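Long-range contact in PRD-containing transcription regulator (Lactobacillus casei, PDB 3NUF), which probably regulates transcription through its PRD, the regulatory domain of bacterial regulators that respond to phosphorylation by the sugar phosphotransferase system: residues 31-44 with 85-97. Residues are numbered along the deposited sequence; the frame is centred on the assembly and turned at random.
With EDO (1,2-ethanediol), chain G.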
ATOM      1  N   LEU A  31      -5.858  -5.600   4.661  1.00 11.79           N
ATOM      2  CA  LEU A  31      -4.700  -4.735   4.315  1.00 11.80           C
ATOM      3  C   LEU A  31      -5.150  -3.482   3.523  1.00 11.74           C
ATOM      4  O   LEU A  31      -4.713  -2.375   3.835  1.00 13.08           O
ATOM      5  CB  LEU A  31      -3.655  -5.549   3.536  1.00 11.35           C
ATOM      6  CG  LEU A  31      -2.421  -4.781   3.077  1.00 10.40           C
ATOM      7  CD1 LEU A  31      -1.703  -4.138   4.261  1.00 11.94           C
ATOM      8  CD2 LEU A  31      -1.467  -5.722   2.318  1.00 13.02           C
ATOM      9  N   VAL A  32      -5.956  -3.675   2.475  1.00 12.78           N
ATOM     10  CA  VAL A  32      -6.472  -2.519   1.752  1.00 11.68           C
ATOM     11  C   VAL A  32      -7.221  -1.569   2.678  1.00 12.97           C
ATOM     12  O   VAL A  32      -7.020  -0.337   2.639  1.00 13.63           O
ATOM     13  CB  VAL A  32      -7.371  -2.992   0.584  1.00 12.86           C
ATOM     14  CG1 VAL A  32      -8.043  -1.793  -0.091  1.00 18.73           C
ATOM     15  CG2 VAL A  32      -6.559  -3.713  -0.424  1.00 15.09           C
ATOM     16  N   ASN A  33      -8.115  -2.096   3.518  1.00 14.06           N
ATOM     17  CA  ASN A  33      -8.805  -1.271   4.464  1.00 15.33           C
ATOM     18  C   ASN A  33      -7.841  -0.477   5.353  1.00 14.98           C
ATOM     19  O   ASN A  33      -8.020   0.713   5.619  1.00 16.04           O
ATOM     20  CB  ASN A  33      -9.681  -2.109   5.393  1.00 15.83           C
ATOM     21  CG  ASN A  33     -10.897  -2.725   4.733  1.00 20.39           C
ATOM     22  OD1 ASN A  33     -11.266  -2.383   3.651  1.00 20.23           O
ATOM     23  ND2 ASN A  33     -11.518  -3.661   5.456  1.00 19.80           N
ATOM     24  N   TYR A  34      -6.808  -1.181   5.879  1.00 14.05           N
ATOM     25  CA  TYR A  34      -5.802  -0.561   6.746  1.00 14.06           C
ATOM     26  C   TYR A  34      -5.107   0.603   6.046  1.00 12.65           C
ATOM     27  O   TYR A  34      -4.944   1.706   6.609  1.00 12.80           O
ATOM     28  CB  TYR A  34      -4.793  -1.607   7.226  1.00 14.92           C
ATOM     29  CG  TYR A  34      -3.567  -1.072   7.894  1.00 13.41           C
ATOM     30  CD1 TYR A  34      -3.559  -0.833   9.249  1.00 14.67           C
ATOM     31  CD2 TYR A  34      -2.404  -0.821   7.184  1.00 14.14           C
ATOM     32  CE1 TYR A  34      -2.433  -0.360   9.869  1.00 16.50           C
ATOM     33  CE2 TYR A  34      -1.290  -0.307   7.801  1.00 15.35           C
ATOM     34  CZ  TYR A  34      -1.333  -0.100   9.134  1.00 15.08           C
ATOM     35  OH  TYR A  34      -0.200   0.388   9.785  1.00 21.89           O
ATOM     36  N   VAL A  35      -4.691   0.371   4.810  1.00 12.29           N
ATOM     37  CA  VAL A  35      -3.979   1.417   4.055  1.00 12.66           C
ATOM     38  C   VAL A  35      -4.882   2.643   3.777  1.00 12.66           C
ATOM     39  O   VAL A  35      -4.450   3.796   3.924  1.00 13.48           O
ATOM     40  CB  VAL A  35      -3.340   0.901   2.812  1.00 11.33           C
ATOM     41  CG1 VAL A  35      -2.684   2.034   2.020  1.00 12.80           C
ATOM     42  CG2 VAL A  35      -2.264  -0.130   3.169  1.00 13.07           C
ATOM     43  N   ILE A  36      -6.133   2.390   3.413  1.00 13.11           N
ATOM     44  CA  ILE A  36      -7.088   3.482   3.162  1.00 13.44           C
ATOM     45  C   ILE A  36      -7.242   4.312   4.439  1.00 15.12           C
ATOM     46  O   ILE A  36      -7.191   5.549   4.421  1.00 15.06           O
ATOM     47  CB  ILE A  36      -8.433   2.935   2.691  1.00 14.76           C
ATOM     48  CG1 ILE A  36      -8.317   2.407   1.267  1.00 15.61           C
ATOM     49  CG2 ILE A  36      -9.495   4.041   2.772  1.00 17.83           C
ATOM     50  CD1 ILE A  36      -9.554   1.629   0.765  1.00 17.40           C
ATOM     51  N   LYS A  37      -7.430   3.652   5.560  1.00 15.22           N
ATOM     52  CA  LYS A  37      -7.590   4.353   6.853  1.00 16.37           C
ATOM     53  C   LYS A  37      -6.358   5.082   7.341  1.00 16.05           C
ATOM     54  O   LYS A  37      -6.415   6.182   7.916  1.00 15.82           O
ATOM     55  CB  LYS A  37      -8.094   3.380   7.873  1.00 16.70           C
ATOM     56  CG  LYS A  37      -9.543   2.933   7.597  1.00 24.40           C
ATOM     57  CD  LYS A  37     -10.041   1.939   8.638  1.00 27.52           C
ATOM     58  CE  LYS A  37      -9.570   0.531   8.457  1.00 33.35           C
ATOM     59  NZ  LYS A  37     -10.247  -0.439   9.443  1.00 36.48           N
ATOM     60  N   LEU A  38      -5.193   4.473   7.132  1.00 14.27           N
ATOM     61  CA  LEU A  38      -3.948   5.079   7.511  1.00 14.68           C
ATOM     62  C   LEU A  38      -3.736   6.348   6.663  1.00 15.41           C
ATOM     63  O   LEU A  38      -3.381   7.440   7.151  1.00 15.80           O
ATOM     64  CB  LEU A  38      -2.793   4.079   7.221  1.00 14.44           C
ATOM     65  CG  LEU A  38      -1.435   4.621   7.565  1.00 16.70           C
ATOM     66  CD1 LEU A  38      -1.285   4.815   9.063  1.00 22.68           C
ATOM     67  CD2 LEU A  38      -0.314   3.686   7.104  1.00 15.91           C
ATOM     68  N   ALA A  39      -3.947   6.241   5.360  1.00 15.12           N
ATOM     69  CA  ALA A  39      -3.780   7.383   4.451  1.00 15.86           C
ATOM     70  C   ALA A  39      -4.775   8.480   4.819  1.00 16.18           C
ATOM     71  O   ALA A  39      -4.380   9.646   4.878  1.00 17.38           O
ATOM     72  CB  ALA A  39      -3.979   6.928   2.985  1.00 16.43           C
ATOM     73  N   ALA A  40      -6.003   8.111   5.119  1.00 16.13           N
ATOM     74  CA  ALA A  40      -7.045   9.106   5.496  1.00 17.98           C
ATOM     75  C   ALA A  40      -6.657   9.840   6.778  1.00 21.59           C
ATOM     76  O   ALA A  40      -6.898  11.046   6.874  1.00 21.57           O
ATOM     77  CB  ALA A  40      -8.376   8.423   5.639  1.00 21.10           C
ATOM     78  N   ALA A  41      -6.040   9.154   7.738  1.00 20.06           N
ATOM     79  CA  ALA A  41      -5.541   9.847   8.956  1.00 20.73           C
ATOM     80  C   ALA A  41      -4.482  10.902   8.584  1.00 21.07           C
ATOM     81  O   ALA A  41      -4.394  11.972   9.222  1.00 23.73           O
ATOM     82  CB  ALA A  41      -5.014   8.847   9.983  1.00 21.46           C
ATOM     83  N   ALA A  42      -3.670  10.653   7.573  1.00 19.76           N
ATOM     84  CA  ALA A  42      -2.689  11.565   7.023  1.00 18.88           C
ATOM     85  C   ALA A  42      -3.215  12.559   5.978  1.00 19.72           C
ATOM     86  O   ALA A  42      -2.441  13.227   5.307  1.00 20.52           O
ATOM     87  CB  ALA A  42      -1.511  10.722   6.422  1.00 20.82           C
ATOM     88  N   GLU A  43      -4.537  12.588   5.822  1.00 21.71           N
ATOM     89  CA  GLU A  43      -5.235  13.459   4.873  1.00 22.62           C
ATOM     90  C   GLU A  43      -4.887  13.191   3.429  1.00 22.52           C
ATOM     91  O   GLU A  43      -4.802  14.099   2.602  1.00 23.97           O
ATOM     92  CB  GLU A  43      -5.016  14.947   5.222  1.00 24.91           C
ATOM     93  CG  GLU A  43      -5.617  15.328   6.593  1.00 28.82           C
ATOM     94  CD  GLU A  43      -5.354  16.802   6.975  1.00 44.70           C
ATOM     95  OE1 GLU A  43      -5.311  17.674   6.080  1.00 49.95           O
ATOM     96  OE2 GLU A  43      -5.186  17.080   8.173  1.00 45.91           O
ATOM     97  N   ILE A  44      -4.704  11.899   3.125  1.00 19.39           N
ATOM     98  CA  ILE A  44      -4.477  11.429   1.779  1.00 20.19           C
ATOM     99  C   ILE A  44      -5.608  10.523   1.372  1.00 20.00           C
ATOM    100  O   ILE A  44      -6.014   9.646   2.149  1.00 19.79           O
ATOM    101  CB  ILE A  44      -3.193  10.620   1.727  1.00 18.74           C
ATOM    102  CG1 ILE A  44      -2.014  11.505   2.117  1.00 22.02           C
ATOM    103  CG2 ILE A  44      -2.984   9.999   0.346  1.00 19.02           C
ATOM    104  CD1 ILE A  44      -0.775  10.784   2.315  1.00 22.74           C
ATOM    105  N   LYS A  85       6.708  12.251   4.183  1.00 13.28           N
ATOM    106  CA  LYS A  85       5.394  11.784   4.641  1.00 13.17           C
ATOM    107  C   LYS A  85       5.035  10.514   3.872  1.00 12.97           C
ATOM    108  O   LYS A  85       4.613   9.506   4.477  1.00 13.10           O
ATOM    109  CB  LYS A  85       4.363  12.863   4.451  1.00 16.78           C
ATOM    110  CG  LYS A  85       2.982  12.465   4.860  1.00 19.42           C
ATOM    111  CD  LYS A  85       2.069  13.725   4.757  1.00 25.93           C
ATOM    112  CE  LYS A  85       0.681  13.382   5.120  1.00 33.90           C
ATOM    113  NZ  LYS A  85      -0.137  14.627   5.165  1.00 28.74           N
ATOM    114  N   SER A  86       5.227  10.505   2.567  1.00 11.81           N
ATOM    115  CA  SER A  86       4.943   9.308   1.769  1.00 11.54           C
ATOM    116  C   SER A  86       5.835   8.145   2.157  1.00 12.25           C
ATOM    117  O   SER A  86       5.376   7.011   2.197  1.00 11.87           O
ATOM    118  CB  SER A  86       5.082   9.584   0.320  1.00 13.54           C
ATOM    119  OG  SER A  86       3.989  10.447  -0.112  1.00 15.54           O
ATOM    120  N   LEU A  87       7.119   8.405   2.314  1.00 11.68           N
ATOM    121  CA  LEU A  87       8.087   7.355   2.680  1.00 11.86           C
ATOM    122  C   LEU A  87       7.752   6.794   4.036  1.00 11.63           C
ATOM    123  O   LEU A  87       7.821   5.572   4.261  1.00 11.54           O
ATOM    124  CB  LEU A  87       9.516   7.883   2.596  1.00 11.93           C
ATOM    125  CG  LEU A  87      10.065   8.097   1.221  1.00 16.90           C
ATOM    126  CD1 LEU A  87      11.311   9.069   1.304  1.00 18.07           C
ATOM    127  CD2 LEU A  87      10.422   6.770   0.598  1.00 19.64           C
ATOM    128  N   ASP A  88       7.391   7.651   4.988  1.00 11.75           N
ATOM    129  CA  ASP A  88       7.085   7.193   6.354  1.00 11.77           C
ATOM    130  C   ASP A  88       5.792   6.355   6.365  1.00 10.79           C
ATOM    131  O   ASP A  88       5.713   5.341   7.067  1.00 11.20           O
ATOM    132  CB  ASP A  88       6.922   8.374   7.311  1.00 13.93           C
ATOM    133  CG  ASP A  88       8.237   9.101   7.612  1.00 19.60           C
ATOM    134  OD1 ASP A  88       9.336   8.624   7.247  1.00 21.54           O
ATOM    135  OD2 ASP A  88       8.125  10.198   8.250  1.00 24.60           O
ATOM    136  N   LEU A  89       4.766   6.779   5.632  1.00 10.69           N
ATOM    137  CA  LEU A  89       3.543   5.984   5.557  1.00 11.11           C
ATOM    138  C   LEU A  89       3.862   4.632   4.927  1.00 11.18           C
ATOM    139  O   LEU A  89       3.379   3.583   5.402  1.00 11.69           O
ATOM    140  CB  LEU A  89       2.447   6.729   4.788  1.00 12.66           C
ATOM    141  CG  LEU A  89       1.867   7.947   5.457  1.00 17.19           C
ATOM    142  CD1 LEU A  89       1.074   8.788   4.468  1.00 18.29           C
ATOM    143  CD2 LEU A  89       0.964   7.469   6.605  1.00 20.03           C
ATOM    144  N   ALA A  90       4.632   4.618   3.840  1.00 10.73           N
ATOM    145  CA  ALA A  90       4.998   3.359   3.204  1.00 10.23           C
ATOM    146  C   ALA A  90       5.770   2.461   4.155  1.00  9.63           C
ATOM    147  O   ALA A  90       5.503   1.244   4.214  1.00  9.64           O
ATOM    148  CB  ALA A  90       5.792   3.618   1.947  1.00 11.49           C
ATOM    149  N   ASP A  91       6.726   3.025   4.903  1.00  9.47           N
ATOM    150  CA  ASP A  91       7.461   2.227   5.875  1.00  9.98           C
ATOM    151  C   ASP A  91       6.519   1.611   6.912  1.00 11.11           C
ATOM    152  O   ASP A  91       6.666   0.443   7.268  1.00 11.15           O
ATOM    153  CB  ASP A  91       8.511   3.109   6.575  1.00 11.19           C
ATOM    154  CG  ASP A  91       9.361   2.338   7.537  1.00 12.56           C
ATOM    155  OD1 ASP A  91      10.272   1.671   7.084  1.00 12.96           O
ATOM    156  OD2 ASP A  91       9.128   2.395   8.739  1.00 13.48           O
ATOM    157  N   GLN A  92       5.552   2.380   7.380  1.00  9.87           N
ATOM    158  CA  GLN A  92       4.604   1.861   8.363  1.00 10.65           C
ATOM    159  C   GLN A  92       3.840   0.690   7.773  1.00 10.24           C
ATOM    160  O   GLN A  92       3.622  -0.327   8.453  1.00 10.91           O
ATOM    161  CB  GLN A  92       3.628   2.949   8.784  1.00 11.74           C
ATOM    162  CG  GLN A  92       2.701   2.482   9.866  1.00 16.30           C
ATOM    163  CD  GLN A  92       1.922   3.595  10.532  1.00 19.32           C
ATOM    164  OE1 GLN A  92       2.207   4.775  10.360  1.00 20.27           O
ATOM    165  NE2 GLN A  92       0.928   3.201  11.322  1.00 24.58           N
ATOM    166  N   VAL A  93       3.413   0.786   6.522  1.00  9.80           N
ATOM    167  CA  VAL A  93       2.669  -0.319   5.895  1.00  9.82           C
ATOM    168  C   VAL A  93       3.500  -1.575   5.750  1.00  9.33           C
ATOM    169  O   VAL A  93       3.080  -2.683   6.102  1.00 10.09           O
ATOM    170  CB  VAL A  93       2.121   0.081   4.544  1.00  9.28           C
ATOM    171  CG1 VAL A  93       1.420  -1.124   3.792  1.00 11.82           C
ATOM    172  CG2 VAL A  93       1.101   1.195   4.668  1.00 11.25           C
ATOM    173  N   VAL A  94       4.729  -1.389   5.293  1.00  9.20           N
ATOM    174  CA  VAL A  94       5.661  -2.546   5.128  1.00  9.85           C
ATOM    175  C   VAL A  94       5.873  -3.251   6.462  1.00 10.05           C
ATOM    176  O   VAL A  94       5.782  -4.478   6.546  1.00 10.98           O
ATOM    177  CB  VAL A  94       6.986  -2.054   4.588  1.00  9.42           C
ATOM    178  CG1 VAL A  94       8.067  -3.190   4.619  1.00 10.24           C
ATOM    179  CG2 VAL A  94       6.816  -1.492   3.155  1.00 10.43           C
ATOM    180  N   GLN A  95       6.127  -2.499   7.519  1.00  9.24           N
ATOM    181  CA  GLN A  95       6.318  -3.067   8.823  1.00  9.95           C
ATOM    182  C   GLN A  95       5.091  -3.722   9.386  1.00 11.33           C
ATOM    183  O   GLN A  95       5.195  -4.720  10.096  1.00 12.60           O
ATOM    184  CB  GLN A  95       6.934  -2.036   9.756  1.00 10.26           C
ATOM    185  CG  GLN A  95       8.296  -1.507   9.305  1.00 10.63           C
ATOM    186  CD  GLN A  95       9.312  -2.594   9.070  1.00 11.79           C
ATOM    187  OE1 GLN A  95       9.908  -2.731   7.966  1.00 14.65           O
ATOM    188  NE2 GLN A  95       9.516  -3.372  10.050  1.00  9.96           N
ATOM    189  N   HIS A  96       3.957  -3.125   9.128  1.00  9.95           N
ATOM    190  CA  HIS A  96       2.672  -3.700   9.520  1.00  9.83           C
ATOM    191  C   HIS A  96       2.417  -5.047   8.889  1.00 10.08           C
ATOM    192  O   HIS A  96       1.999  -5.962   9.598  1.00 12.88           O
ATOM    193  CB  HIS A  96       1.512  -2.724   9.157  1.00 10.00           C
ATOM    194  CG  HIS A  96       0.149  -3.317   9.280  1.00 12.70           C
ATOM    195  ND1 HIS A  96      -0.483  -3.436  10.492  1.00 20.09           N
ATOM    196  CD2 HIS A  96      -0.690  -3.819   8.353  1.00 15.41           C
ATOM    197  CE1 HIS A  96      -1.685  -3.971  10.285  1.00 17.16           C
ATOM    198  NE2 HIS A  96      -1.822  -4.244   9.003  1.00 18.43           N
ATOM    199  N   ILE A  97       2.698  -5.210   7.613  1.00  9.55           N
ATOM    200  CA  ILE A  97       2.531  -6.504   6.939  1.00  9.64           C
ATOM    201  C   ILE A  97       3.466  -7.526   7.546  1.00 10.04           C
ATOM    202  O   ILE A  97       3.022  -8.649   7.809  1.00 11.91           O
ATOM    203  CB  ILE A  97       2.757  -6.357   5.439  1.00 10.72           C
ATOM    204  CG1 ILE A  97       1.709  -5.481   4.759  1.00  9.89           C
ATOM    205  CG2 ILE A  97       2.766  -7.727   4.730  1.00 11.91           C
ATOM    206  CD1 ILE A  97       2.090  -4.987   3.382  1.00 11.30           C
TER
HETATM  207  C1  EDO G 308      -0.324  -0.099  12.817  1.00 30.85           C
HETATM  208  O1  EDO G 308      -0.134   1.056  11.995  1.00 42.07           O
HETATM  209  C2  EDO G 308       1.033  -0.667  13.127  1.00 29.45           C
HETATM  210  O2  EDO G 308       1.082  -2.037  12.707  1.00 38.09           O
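Tyr-34 and His-96 stack face to face between two roughly antiparallel helices, their ring centroids 3.6 Å apart and planes within 5° of parallel. From Tyr-34 CB, a chi1 of 168° sets CG anti to the backbone N and swings the ring toward helix 84-97: CG and CD1 lie over His-96 NE2, CD2 over CD2, CE2 and CZ over CG, while CE1 also neighbours O1 of an ethanediol, probably from the crystallisation liquor. At the tip, OH lies close to this O1, as does Gln-92 NE2, both too close to be trusted as ordinary hydrogen bonds; ethanediol O2 shares a hydrogen bond with His-96 ND1 (3.1 Å). The Gln-92 amide rests against Leu-38 CD1 (3.6 Å from NE2). Shortening Gln-92 to an alanine is likely to leave that methyl less covered. Beside the tyrosine edge, Val-93 is a knob among Leu-31, Tyr-34, Val-35 and Leu-38. Farther along, Leu-89 CD1 meets Ile-44 CD1 tightly, tip to tip, at 3.5 Å. Where a Schellman motif with Glu-43 as C-prime residue ends the helix, the extended Lys-85 donates from NZ to Ala-42 O (2.7 Å), tilted 19° from the carbonyl plane. This seam joins helices 25-41 and 84-97 of the all-helical PRD; helix 104-115 touches Val-93 and Ile-44, and helix 48-67 packs against Ile-97.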